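Local coordinates for macrodomain protein (Streptomyces coelicolor, PDB 5E3B), which probably removes ADP-ribose from modified targets by hydrolysis, releasing thymidine in DNA from its N-linked ADP-ribose, and belongs to the macrodomain family, at residues 30-44 against 54-66. Sequence-based numbering, arbitrary orientation.
With EDO (1,2-ethanediol), chain D.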
# COMPACT_ATOMS: atom_id res chain seq x y z
N ASP A 30 -0.13 11.30 9.14
CA ASP A 30 -1.21 10.46 8.51
C ASP A 30 -0.78 10.37 7.01
O ASP A 30 -0.70 11.32 6.26
CB ASP A 30 -2.68 11.01 8.75
CG ASP A 30 -3.79 10.29 7.95
OD1 ASP A 30 -3.66 9.25 7.34
OD2 ASP A 30 -4.92 10.81 7.95
N ALA A 31 -0.42 9.11 6.68
CA ALA A 31 -0.04 8.75 5.29
C ALA A 31 -1.13 9.05 4.25
O ALA A 31 -0.80 9.11 3.09
CB ALA A 31 0.33 7.30 5.19
N THR A 32 -2.37 9.23 4.66
CA THR A 32 -3.44 9.63 3.73
C THR A 32 -3.45 11.05 3.39
O THR A 32 -4.23 11.48 2.54
CB THR A 32 -4.84 9.16 4.22
OG1 THR A 32 -5.27 9.95 5.34
CG2 THR A 32 -4.82 7.69 4.51
N ALA A 33 -2.56 11.85 3.97
CA ALA A 33 -2.42 13.20 3.60
C ALA A 33 -1.02 13.64 3.31
O ALA A 33 -0.52 14.54 3.96
CB ALA A 33 -3.03 14.07 4.69
N PRO A 34 -0.37 13.06 2.31
CA PRO A 34 1.01 13.50 1.98
C PRO A 34 1.01 14.94 1.51
O PRO A 34 0.05 15.32 0.81
CB PRO A 34 1.43 12.56 0.83
CG PRO A 34 0.33 11.62 0.61
CD PRO A 34 -0.87 12.05 1.37
N SER A 35 2.06 15.68 1.84
CA SER A 35 2.09 17.12 1.58
C SER A 35 3.21 17.47 0.63
O SER A 35 4.01 18.37 0.86
CB SER A 35 2.28 17.88 2.87
OG SER A 35 3.49 17.45 3.48
N VAL A 36 3.28 16.74 -0.46
CA VAL A 36 4.37 16.89 -1.34
C VAL A 36 3.75 17.23 -2.69
O VAL A 36 2.55 16.98 -2.93
CB VAL A 36 5.26 15.63 -1.33
CG1 VAL A 36 4.53 14.44 -1.97
CG2 VAL A 36 6.60 15.88 -2.02
N LYS A 37 4.55 17.81 -3.56
CA LYS A 37 4.11 18.14 -4.88
C LYS A 37 4.15 16.86 -5.75
O LYS A 37 4.93 15.96 -5.50
CB LYS A 37 4.99 19.29 -5.48
CG LYS A 37 5.94 18.92 -6.62
N GLY A 38 3.35 16.83 -6.80
CA GLY A 38 3.44 15.84 -7.82
C GLY A 38 2.46 14.72 -7.44
O GLY A 38 1.75 14.85 -6.45
N VAL A 39 2.42 13.71 -8.25
CA VAL A 39 1.47 12.61 -8.08
C VAL A 39 1.93 11.90 -6.83
O VAL A 39 3.15 11.67 -6.65
CB VAL A 39 1.46 11.66 -9.28
CG1 VAL A 39 0.54 10.50 -9.04
CG2 VAL A 39 1.04 12.45 -10.55
N LYS A 40 0.97 11.53 -6.03
CA LYS A 40 1.19 10.79 -4.76
C LYS A 40 0.46 9.45 -4.83
O LYS A 40 -0.72 9.38 -5.23
CB LYS A 40 0.64 11.61 -3.61
CG LYS A 40 1.50 12.85 -3.41
CD LYS A 40 0.80 13.94 -2.63
CE LYS A 40 -0.18 14.80 -3.44
NZ LYS A 40 0.39 15.87 -4.32
N MET A 41 1.14 8.40 -4.31
CA MET A 41 0.54 7.08 -4.24
C MET A 41 0.71 6.58 -2.85
O MET A 41 1.82 6.47 -2.36
CB MET A 41 1.15 6.12 -5.23
CG MET A 41 0.47 4.81 -5.20
SD MET A 41 1.22 3.65 -6.32
CE MET A 41 0.81 4.30 -7.90
N ILE A 42 -0.43 6.25 -2.24
CA ILE A 42 -0.48 5.75 -0.86
C ILE A 42 -0.66 4.24 -0.92
O ILE A 42 -1.69 3.78 -1.38
CB ILE A 42 -1.61 6.41 -0.13
CG1 ILE A 42 -1.45 7.95 -0.16
CG2 ILE A 42 -1.76 5.88 1.25
CD1 ILE A 42 -2.76 8.60 0.03
N ALA A 43 0.33 3.47 -0.47
CA ALA A 43 0.31 2.03 -0.62
C ALA A 43 0.22 1.39 0.73
O ALA A 43 0.92 1.82 1.69
CB ALA A 43 1.62 1.55 -1.27
N HIS A 44 -0.65 0.38 0.84
CA HIS A 44 -0.86 -0.27 2.11
C HIS A 44 -1.24 -1.72 1.91
O HIS A 44 -1.72 -2.14 0.86
CB HIS A 44 -1.88 0.54 2.93
CG HIS A 44 -3.28 0.46 2.35
ND1 HIS A 44 -4.34 -0.12 3.01
CD2 HIS A 44 -3.76 0.83 1.14
CE1 HIS A 44 -5.41 -0.13 2.24
NE2 HIS A 44 -5.09 0.42 1.10
N LYS A 54 -10.18 -2.80 10.41
CA LYS A 54 -9.35 -2.40 11.52
C LYS A 54 -8.02 -1.86 10.95
O LYS A 54 -7.44 -2.49 10.06
CB LYS A 54 -9.11 -3.62 12.42
CG LYS A 54 -8.40 -3.25 13.76
CD LYS A 54 -8.42 -4.39 14.78
N GLY A 55 -7.56 -0.82 11.57
CA GLY A 55 -6.25 -0.30 11.27
C GLY A 55 -6.24 0.67 10.16
O GLY A 55 -7.13 1.53 10.06
N PHE A 56 -5.18 0.69 9.36
CA PHE A 56 -5.00 1.76 8.39
C PHE A 56 -6.19 1.86 7.39
O PHE A 56 -6.49 2.97 6.94
CB PHE A 56 -3.73 1.55 7.58
CG PHE A 56 -3.39 2.69 6.70
CD1 PHE A 56 -2.96 3.91 7.21
CD2 PHE A 56 -3.43 2.55 5.34
CE1 PHE A 56 -2.61 4.95 6.40
CE2 PHE A 56 -3.16 3.60 4.52
CZ PHE A 56 -2.70 4.81 5.01
N VAL A 57 -6.83 0.71 7.09
CA VAL A 57 -7.97 0.73 6.16
C VAL A 57 -9.04 1.67 6.70
O VAL A 57 -9.66 2.39 5.87
CB VAL A 57 -8.57 -0.65 5.93
CG1 VAL A 57 -7.74 -1.51 4.99
CG2 VAL A 57 -8.86 -1.40 7.23
N LEU A 58 -9.11 1.84 8.03
CA LEU A 58 -10.10 2.80 8.56
C LEU A 58 -9.70 4.24 8.38
O LEU A 58 -10.58 5.14 8.12
CB LEU A 58 -10.45 2.50 10.00
CG LEU A 58 -11.18 1.19 10.22
CD1 LEU A 58 -11.49 1.08 11.68
CD2 LEU A 58 -12.40 0.92 9.37
N ALA A 59 -8.38 4.50 8.39
CA ALA A 59 -7.86 5.81 8.13
C ALA A 59 -8.13 6.21 6.66
O ALA A 59 -8.53 7.30 6.34
CB ALA A 59 -6.36 5.93 8.37
N VAL A 60 -7.98 5.22 5.77
CA VAL A 60 -8.31 5.46 4.35
C VAL A 60 -9.81 5.82 4.17
O VAL A 60 -10.10 6.82 3.52
CB VAL A 60 -7.89 4.24 3.48
CG1 VAL A 60 -8.34 4.37 2.05
CG2 VAL A 60 -6.40 4.07 3.58
N SER A 61 -10.65 5.02 4.79
CA SER A 61 -12.14 5.27 4.66
C SER A 61 -12.57 6.55 5.37
O SER A 61 -13.56 7.18 4.95
CB SER A 61 -12.91 4.06 5.04
OG SER A 61 -12.72 2.98 4.16
N ARG A 62 -11.82 6.97 6.37
CA ARG A 62 -12.04 8.32 6.92
C ARG A 62 -11.78 9.42 6.01
O ARG A 62 -12.38 10.52 6.26
CB ARG A 62 -11.36 8.55 8.24
CG ARG A 62 -12.04 7.78 9.36
CD ARG A 62 -11.44 8.14 10.71
NE ARG A 62 -10.10 7.56 10.96
CZ ARG A 62 -9.86 6.34 11.48
NH1 ARG A 62 -10.85 5.51 11.82
NH2 ARG A 62 -8.63 5.94 11.66
N ARG A 63 -11.04 9.23 4.93
CA ARG A 63 -10.82 10.28 3.99
C ARG A 63 -11.54 10.17 2.63
O ARG A 63 -11.96 11.19 2.04
CB ARG A 63 -9.33 10.41 3.69
CG ARG A 63 -8.90 11.72 3.15
CD ARG A 63 -7.39 11.93 3.18
NE ARG A 63 -6.84 12.20 4.51
CZ ARG A 63 -6.90 13.31 5.21
NH1 ARG A 63 -7.56 14.39 4.81
NH2 ARG A 63 -6.36 13.28 6.43
N TRP A 64 -11.69 8.93 2.16
CA TRP A 64 -12.28 8.68 0.81
C TRP A 64 -13.01 7.41 0.87
O TRP A 64 -12.55 6.42 1.45
CB TRP A 64 -11.26 8.53 -0.27
CG TRP A 64 -10.20 9.61 -0.41
CD1 TRP A 64 -10.34 10.90 -0.90
CD2 TRP A 64 -8.84 9.48 -0.04
NE1 TRP A 64 -9.14 11.54 -0.86
CE2 TRP A 64 -8.20 10.68 -0.36
CE3 TRP A 64 -8.07 8.42 0.51
CZ2 TRP A 64 -6.83 10.90 -0.15
CZ3 TRP A 64 -6.70 8.66 0.74
CH2 TRP A 64 -6.11 9.83 0.40
N PRO A 65 -14.17 7.31 0.16
CA PRO A 65 -14.95 6.09 0.11
C PRO A 65 -14.48 5.06 -1.00
O PRO A 65 -14.74 3.85 -0.89
CB PRO A 65 -16.36 6.68 -0.24
CG PRO A 65 -16.04 7.84 -1.07
CD PRO A 65 -14.89 8.48 -0.44
N GLN A 66 -13.80 5.58 -2.00
CA GLN A 66 -13.48 4.78 -3.20
C GLN A 66 -12.60 3.55 -2.92
O GLN A 66 -12.85 2.47 -3.47
CB GLN A 66 -12.94 5.54 -4.37
CG GLN A 66 -13.92 6.55 -4.96
CD GLN A 66 -13.82 7.90 -4.23
OE1 GLN A 66 -13.15 8.06 -3.24
NE2 GLN A 66 -14.63 8.88 -4.72
C1 EDO D . -9.21 -6.23 8.55
O1 EDO D . -9.20 -4.83 8.32
C2 EDO D . -10.06 -6.57 9.76
O2 EDO D . -11.45 -6.28 9.58
O HOH W 1 -7.58 9.72 7.46
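The guanidinium of Arg63 carries the CB of Ala33 over one face, while Thr32 OG1 and Asp30 OD2 both lie in its plane at the edge. Arg63 NE gives a nearly straight hydrogen bond to Thr32 OG1 (2.9 Å, 166°). In one of two conformers of Asp30, Arg63 NH2 makes a salt bridge to Asp30 OD2 (3.2 Å), reaching it from above the carboxylate plane; together these bonds orient the guanidinium. In that conformer Asp30 OD1 also accepts from Thr32 N, an Asx turn within the type I turn Asp30-Ala33, and a water joins Asp30 OD2 to Ala59 O.

Deeper in, Phe56 has Ile42 CG2 near its plane at the edge and Thr32 CG2 packed obliquely on CZ (3.6 Å). Its ring meets the His44 ring obliquely, planes 57° apart. A chi1 of 70° sets the His44 ring with Val57 CG1 at its edge, near CE1; its NE2 is hydrogen-bonded to Asn101 OD1. Trp64 CH2 touches Ile42 CD1 (3.6 Å), and Arg63 CG covers one face of the indole.

In this alpha/beta macrodomain fold, helix 56-63 lies roughly antiparallel over strand 40-47, an inner strand of the mixed sheet flanked by 139-143 and 97-105; Phe56 also touches Pro143, Trp64 Val99.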